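Local coordinates for protein maltose operon transcriptional repressor (PDB 3HCW) that probably represses transcription of the maltose operon, its C-terminal fragment including a periplasmic binding protein-like domain as found in sugar-responsive repressors, at residues L203-A206 and I207-V210; I216-P219 and K220-T224; L279-R282 and K283-R287. All coordinates share one frame; numbering follows the deposited sequence.

Contact 1 of 3, residues L203-A206 and I207-V210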
loop_
_atom_site.group_PDB
_atom_site.type_symbol
_atom_site.label_atom_id
_atom_site.label_comp_id
_atom_site.label_asym_id
_atom_site.label_seq_id
_atom_site.Cartn_x
_atom_site.Cartn_y
_atom_site.Cartn_z
ATOM N N LEU A 203 -2.507 8.099 7.916
ATOM C CA LEU A 203 -2.218 8.947 9.077
ATOM C C LEU A 203 -2.276 8.149 10.402
ATOM O O LEU A 203 -1.410 8.291 11.254
ATOM C CB LEU A 203 -3.184 10.140 9.118
ATOM C CG LEU A 203 -3.122 11.095 10.315
ATOM C CD1 LEU A 203 -1.760 11.763 10.355
ATOM C CD2 LEU A 203 -4.256 12.131 10.239
ATOM N N HIS A 204 -3.290 7.303 10.552
ATOM C CA HIS A 204 -3.444 6.452 11.745
ATOM C C HIS A 204 -2.230 5.580 12.047
ATOM O O HIS A 204 -1.889 5.393 13.208
ATOM C CB HIS A 204 -4.669 5.555 11.591
ATOM C CG HIS A 204 -5.153 4.943 12.869
ATOM N ND1 HIS A 204 -5.732 5.681 13.875
ATOM C CD2 HIS A 204 -5.204 3.650 13.274
ATOM C CE1 HIS A 204 -6.100 4.878 14.856
ATOM N NE2 HIS A 204 -5.783 3.639 14.519
ATOM N N LEU A 205 -1.581 5.056 11.007
ATOM C CA LEU A 205 -0.405 4.210 11.200
ATOM C C LEU A 205 0.778 4.977 11.801
ATOM O O LEU A 205 1.545 4.410 12.570
ATOM C CB LEU A 205 0.012 3.537 9.904
ATOM C CG LEU A 205 -0.882 2.444 9.293
ATOM C CD1 LEU A 205 -0.308 2.046 7.942
ATOM C CD2 LEU A 205 -1.026 1.219 10.184
ATOM N N ALA A 206 0.910 6.257 11.449
ATOM C CA ALA A 206 1.929 7.122 12.045
ATOM C C ALA A 206 1.607 7.358 13.518
ATOM O O ALA A 206 2.508 7.368 14.346
ATOM C CB ALA A 206 2.018 8.454 11.298
ATOM N N ILE A 207 0.320 7.555 13.824
ATOM C CA ILE A 207 -0.142 7.718 15.203
ATOM C C ILE A 207 0.226 6.495 16.069
ATOM O O ILE A 207 0.774 6.658 17.151
ATOM C CB ILE A 207 -1.688 7.968 15.305
ATOM C CG1 ILE A 207 -2.196 9.031 14.310
ATOM C CG2 ILE A 207 -2.093 8.322 16.742
ATOM C CD1 ILE A 207 -1.690 10.452 14.537
ATOM N N LEU A 208 -0.073 5.287 15.582
ATOM C CA LEU A 208 0.201 4.050 16.327
ATOM C C LEU A 208 1.690 3.895 16.613
ATOM O O LEU A 208 2.071 3.401 17.669
ATOM C CB LEU A 208 -0.329 2.813 15.576
ATOM C CG LEU A 208 -1.821 2.814 15.221
ATOM C CD1 LEU A 208 -2.198 1.667 14.296
ATOM C CD2 LEU A 208 -2.699 2.835 16.448
ATOM N N SER A 209 2.517 4.356 15.672
ATOM C CA SER A 209 3.969 4.291 15.787
ATOM C C SER A 209 4.464 5.178 16.920
ATOM O O SER A 209 5.322 4.765 17.704
ATOM C CB SER A 209 4.616 4.696 14.466
ATOM O OG SER A 209 6.013 4.447 14.495
ATOM N N VAL A 210 3.896 6.379 17.019
ATOM C CA VAL A 210 4.251 7.315 18.077
ATOM C C VAL A 210 3.733 6.790 19.423
ATOM O O VAL A 210 4.451 6.815 20.423
ATOM C CB VAL A 210 3.757 8.756 17.735
ATOM C CG1 VAL A 210 3.741 9.657 18.959
ATOM C CG2 VAL A 210 4.639 9.375 16.619
#

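Contact 2 of 3, residues I216-P219 and K220-T224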
loop_
_atom_site.group_PDB
_atom_site.type_symbol
_atom_site.label_atom_id
_atom_site.label_comp_id
_atom_site.label_asym_id
_atom_site.label_seq_id
_atom_site.Cartn_x
_atom_site.Cartn_y
_atom_site.Cartn_z
ATOM N N ILE A 216 2.145 3.923 25.133
ATOM C CA ILE A 216 0.711 4.115 25.339
ATOM C C ILE A 216 -0.013 2.937 24.670
ATOM O O ILE A 216 -0.174 2.907 23.445
ATOM C CB ILE A 216 0.247 5.462 24.759
ATOM C CG1 ILE A 216 1.044 6.610 25.382
ATOM C CG2 ILE A 216 -1.240 5.654 24.988
ATOM C CD1 ILE A 216 0.849 7.946 24.700
ATOM N N GLU A 217 -0.412 1.957 25.484
ATOM C CA GLU A 217 -0.869 0.664 24.963
ATOM C C GLU A 217 -2.357 0.579 24.650
ATOM O O GLU A 217 -3.191 1.160 25.330
ATOM C CB GLU A 217 -0.388 -0.508 25.832
ATOM C CG GLU A 217 -0.815 -0.508 27.285
ATOM C CD GLU A 217 0.255 -1.087 28.215
ATOM O OE1 GLU A 217 0.796 -2.176 27.911
ATOM O OE2 GLU A 217 0.553 -0.447 29.251
ATOM N N ILE A 218 -2.662 -0.170 23.600
ATOM C CA ILE A 218 -3.974 -0.194 22.976
ATOM C C ILE A 218 -4.461 -1.629 23.012
ATOM O O ILE A 218 -3.704 -2.529 22.656
ATOM C CB ILE A 218 -3.873 0.272 21.500
ATOM C CG1 ILE A 218 -3.105 1.590 21.408
ATOM C CG2 ILE A 218 -5.259 0.393 20.843
ATOM C CD1 ILE A 218 -2.637 1.953 20.009
ATOM N N PRO A 219 -5.714 -1.862 23.455
ATOM C CA PRO A 219 -6.730 -0.921 23.959
ATOM C C PRO A 219 -6.612 -0.472 25.423
ATOM O O PRO A 219 -7.384 0.405 25.840
ATOM C CB PRO A 219 -8.028 -1.715 23.787
ATOM C CG PRO A 219 -7.603 -3.119 24.036
ATOM C CD PRO A 219 -6.245 -3.241 23.395
ATOM N N LYS A 220 -5.680 -1.057 26.186
ATOM C CA LYS A 220 -5.537 -0.782 27.637
ATOM C C LYS A 220 -5.488 0.706 28.072
ATOM O O LYS A 220 -6.266 1.137 28.930
ATOM C CB LYS A 220 -4.336 -1.523 28.217
ATOM C CG LYS A 220 -4.205 -1.375 29.728
ATOM C CD LYS A 220 -2.861 -1.853 30.228
ATOM C CE LYS A 220 -2.791 -1.763 31.749
ATOM N NZ LYS A 220 -1.470 -2.199 32.271
ATOM N N ASP A 221 -4.589 1.489 27.496
ATOM C CA ASP A 221 -4.529 2.904 27.889
ATOM C C ASP A 221 -5.561 3.688 27.096
ATOM O O ASP A 221 -6.313 4.466 27.665
ATOM C CB ASP A 221 -3.130 3.496 27.702
ATOM C CG ASP A 221 -2.124 2.966 28.709
ATOM O OD1 ASP A 221 -2.440 2.927 29.915
ATOM O OD2 ASP A 221 -0.999 2.614 28.291
ATOM N N VAL A 222 -5.584 3.463 25.780
ATOM C CA VAL A 222 -6.530 4.131 24.885
ATOM C C VAL A 222 -7.025 3.185 23.806
ATOM O O VAL A 222 -6.313 2.284 23.375
ATOM C CB VAL A 222 -5.943 5.405 24.179
ATOM C CG1 VAL A 222 -5.728 6.521 25.158
ATOM C CG2 VAL A 222 -4.664 5.087 23.393
ATOM N N MET A 223 -8.265 3.395 23.379
ATOM C CA MET A 223 -8.836 2.665 22.257
ATOM C C MET A 223 -8.593 3.475 20.972
ATOM O O MET A 223 -8.541 4.716 20.989
ATOM C CB MET A 223 -10.342 2.422 22.467
ATOM C CG MET A 223 -10.736 1.391 23.585
ATOM S SD MET A 223 -12.542 1.079 23.713
ATOM C CE MET A 223 -13.220 2.654 23.262
ATOM N N THR A 224 -8.415 2.783 19.856
ATOM C CA THR A 224 -8.134 3.477 18.597
ATOM C C THR A 224 -8.989 2.929 17.480
ATOM O O THR A 224 -9.405 1.763 17.517
ATOM C CB THR A 224 -6.621 3.441 18.187
ATOM O OG1 THR A 224 -6.194 2.093 17.993
ATOM C CG2 THR A 224 -5.735 4.095 19.254
#

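Contact 3 of 3, residues L279-R282 and K283-R287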
loop_
_atom_site.group_PDB
_atom_site.type_symbol
_atom_site.label_atom_id
_atom_site.label_comp_id
_atom_site.label_asym_id
_atom_site.label_seq_id
_atom_site.Cartn_x
_atom_site.Cartn_y
_atom_site.Cartn_z
ATOM N N LEU A 279 -18.689 -0.775 9.349
ATOM C CA LEU A 279 -17.832 -0.921 10.511
ATOM C C LEU A 279 -17.290 -2.349 10.605
ATOM O O LEU A 279 -18.050 -3.312 10.512
ATOM C CB LEU A 279 -18.606 -0.553 11.787
ATOM C CG LEU A 279 -17.905 -0.751 13.143
ATOM C CD1 LEU A 279 -16.764 0.220 13.312
ATOM C CD2 LEU A 279 -18.889 -0.613 14.278
ATOM N N LYS A 280 -15.970 -2.456 10.747
ATOM C CA LYS A 280 -15.271 -3.711 11.027
ATOM C C LYS A 280 -14.626 -3.576 12.408
ATOM O O LYS A 280 -13.653 -2.830 12.570
ATOM C CB LYS A 280 -14.166 -3.980 9.989
ATOM C CG LYS A 280 -14.595 -4.026 8.519
ATOM C CD LYS A 280 -14.940 -5.448 8.078
ATOM C CE LYS A 280 -14.885 -5.606 6.561
ATOM N NZ LYS A 280 -15.874 -4.739 5.855
ATOM N N ILE A 281 -15.169 -4.290 13.397
ATOM C CA ILE A 281 -14.675 -4.238 14.777
ATOM C C ILE A 281 -13.476 -5.152 14.959
ATOM O O ILE A 281 -13.521 -6.333 14.604
ATOM C CB ILE A 281 -15.775 -4.613 15.786
ATOM C CG1 ILE A 281 -16.997 -3.704 15.579
ATOM C CG2 ILE A 281 -15.246 -4.525 17.232
ATOM C CD1 ILE A 281 -18.275 -4.172 16.297
ATOM N N ARG A 282 -12.388 -4.596 15.487
ATOM C CA ARG A 282 -11.175 -5.375 15.735
ATOM C C ARG A 282 -10.684 -5.138 17.170
ATOM O O ARG A 282 -11.396 -4.542 17.976
ATOM C CB ARG A 282 -10.096 -5.052 14.687
ATOM C CG ARG A 282 -10.484 -5.404 13.243
ATOM C CD ARG A 282 -9.272 -5.697 12.358
ATOM N NE ARG A 282 -9.691 -6.028 10.988
ATOM C CZ ARG A 282 -9.940 -5.121 10.040
ATOM N NH1 ARG A 282 -9.791 -3.820 10.294
ATOM N NH2 ARG A 282 -10.342 -5.509 8.839
ATOM N N LYS A 283 -9.467 -5.587 17.475
ATOM C CA LYS A 283 -8.922 -5.553 18.841
ATOM C C LYS A 283 -8.809 -4.136 19.451
ATOM O O LYS A 283 -9.006 -3.960 20.656
ATOM C CB LYS A 283 -7.575 -6.310 18.874
ATOM C CG LYS A 283 -6.659 -6.058 20.090
ATOM C CD LYS A 283 -7.176 -6.693 21.393
ATOM C CE LYS A 283 -6.765 -8.149 21.528
ATOM N NZ LYS A 283 -7.345 -8.772 22.751
ATOM N N SER A 284 -8.563 -3.125 18.616
ATOM C CA SER A 284 -8.261 -1.783 19.114
ATOM C C SER A 284 -9.431 -1.054 19.780
ATOM O O SER A 284 -9.227 -0.037 20.421
ATOM C CB SER A 284 -7.662 -0.923 18.011
ATOM O OG SER A 284 -8.638 -0.594 17.046
ATOM N N THR A 285 -10.649 -1.563 19.620
ATOM C CA THR A 285 -11.779 -1.089 20.425
ATOM C C THR A 285 -12.411 -2.191 21.279
ATOM O O THR A 285 -13.538 -2.049 21.735
ATOM C CB THR A 285 -12.893 -0.437 19.573
ATOM O OG1 THR A 285 -13.358 -1.369 18.585
ATOM C CG2 THR A 285 -12.407 0.851 18.907
ATOM N N GLN A 286 -11.699 -3.289 21.502
ATOM C CA GLN A 286 -12.283 -4.408 22.247
ATOM C C GLN A 286 -11.583 -4.643 23.577
ATOM O O GLN A 286 -10.362 -4.772 23.624
ATOM C CB GLN A 286 -12.293 -5.688 21.401
ATOM C CG GLN A 286 -13.453 -5.732 20.408
ATOM C CD GLN A 286 -13.464 -6.985 19.545
ATOM O OE1 GLN A 286 -12.412 -7.506 19.155
ATOM N NE2 GLN A 286 -14.664 -7.472 19.236
ATOM N N ARG A 287 -12.363 -4.690 24.655
ATOM C CA ARG A 287 -11.816 -4.946 25.987
ATOM C C ARG A 287 -11.359 -6.392 26.104
ATOM O O ARG A 287 -12.028 -7.308 25.618
ATOM C CB ARG A 287 -12.830 -4.596 27.075
ATOM C CG ARG A 287 -12.917 -3.108 27.342
ATOM C CD ARG A 287 -14.107 -2.761 28.219
ATOM N NE ARG A 287 -14.512 -1.366 28.056
ATOM C CZ ARG A 287 -13.938 -0.327 28.662
ATOM N NH1 ARG A 287 -12.917 -0.502 29.493
ATOM N NH2 ARG A 287 -14.392 0.898 28.434
#

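Contact 1 of 3, residues L203-A206 and I207-V210
His204 and Leu208, one turn apart on helix 201-213, cross obliquely, with both methyls of the leucine against the CD2 and NE2 atoms of the imidazole. Leu208 CD2 comes to 3.7 Å from His204 NE2, while CD1 approaches the ring carbon CD2. The ring is placed there because His204 CG stands anti to the backbone N (chi1 -163°), which leads it along the helix toward the next turn. A second pair, Leu203 and Ile207, meets more loosely, CD1 to CD1 at 4.4 Å. Ile207 packs on Ile137 of strand 133-139 and Ile176 of helix 173-187, and Leu203 on Glu139. Beneath these pairs run regular helical bonds, among them Leu208 N to His204 O at 3.0 Å.

Further out, both ring nitrogens are satisfied: ND1 by Ser198 OG, NE2 by Gln240 OE1. Ser209 OG is held by Arg173 NH1 and by Ala236 O of the second subunit, and Leu205 packs on Ile235 of that subunit. One helix thus serves two purposes, covering the sheet of its own beta-alpha-beta unit and meeting the partner chain. An amide oxygen beside NE2 is consistent with a proton there, so the imidazole, held at both nitrogens, can pack against Leu208 with its polar atoms satisfied.

Contact 2 of 3, residues I216-P219 and K220-T224
Glu217 and Asp221 clasp one another across a cis-proline turn of type VI, in the loop that leads from helix 201-213 into strand 222-227 of a beta-alpha-beta unit. Asp221 OD2 receives Glu217 N at 2.9 Å through its anti lone pair, and Asp221 N returns a bond to Glu217 O at 2.6 Å. Val222 N adds a weak bond to that same carbonyl oxygen. The chain is therefore gripped on both sides of the cis peptide before Pro219.

The tight side is apolar and faces inward. Ile216 CG2 meets Val222 CG2 at 3.8 Å, both residues also touching Leu187, while Ile218 lies across Thr224 at about a right angle, close to Leu208 and Leu211 of the preceding helix. Thr224 OG1 has its polar partner in Gln240 OE1, and Tyr212 OH of the second subunit bonds Ile218 N, which brings the turn into the dimer contact.

The outer side is looser. Glu217 CG takes the crowded position between backbone N and carbonyl carbon (chi1 59°), and from there the chain runs alongside the extended, exposed Lys220, pointing the same way. Even so, Glu217 OE2 and Lys220 NZ stay 4.0 Å apart, too far for a salt bridge. The two carboxylates come close, with their planes 50° apart; Lys188, in a salt bridge with Asp221, probably eases their repulsion. Just past the turn, Val222 O folds back to receive a CA-H...O contact from Pro219 CA at 3.3 Å.

Contact 3 of 3, residues L279-R282 and K283-R287
The carboxamide of Gln286 and the carbonyl of Arg282 are the flat groups that meet at this turn. Ile281 CG2 and Arg282 O both lie above the plane of the amide on the same side, the methyl 3.6 Å from Gln286 NE2. The Ile281 branch and the glutamine chain cross at about a right angle. Gln286 OE1 comes to 3.3 Å from Arg282 O, but both are acceptors, so this is proximity and not a bond. The guanidinium of Arg282 has Lys280 CB over one face, 4.1 Å above the plane and offset toward the rim. Extended from CG to NE, the arginine carries this group away from the turn; its NH1 makes a salt bridge with Asp229 OD1 and a hydrogen bond to Gln240 O.

The backbone makes a short turn just past the end of strand 272-280. Thr285 N gives a weak bond to Arg282 O at 3.5 Å, spanning the short 3-10 segment 283-284, and Gln286 N follows with a stronger one to Lys283 O at 2.9 Å. Thr285 OG1 sits 3.9 Å from Ile281 CG2; with OG1 placed between the backbone N and the carbonyl carbon (chi1 57°), the hydroxyl faces Thr241 OG1 and His125 NE2, its hydrogen-bond partners. Ser284 OG bonds to Thr224 O, and also to Thr241 N.

As a worked case of strand termination, the turn combines one weak and one good local backbone bond with polar ties from Arg282, Ser284 and Thr285 to the rest of the fold. These outside partners are consistent with the turn being held in place from several directions as well as by its own backbone bonds.

How the contacts relate
The three contacts follow one another along the chain, all within the periplasmic binding protein-like domain range. Contact 1, on helix 201-213, and contact 2, in the loop entering strand 222-227, have centres about 13 Å apart and touch through Leu208 and Ile218; both also meet the second subunit. Contact 3 takes in the end of strand 272-280 and the turn after it; that strand is separated from strand 222-227 by strand 241-244 in the same mixed sheet. The centres of contacts 2 and 3 are about 11 Å apart, joined by a probable hydrogen bond, Thr224 O to Ser284 OG at 2.5 Å. Gln240 bonds to all three: helix 201-213, strand 222-227 and the turn after strand 272-280.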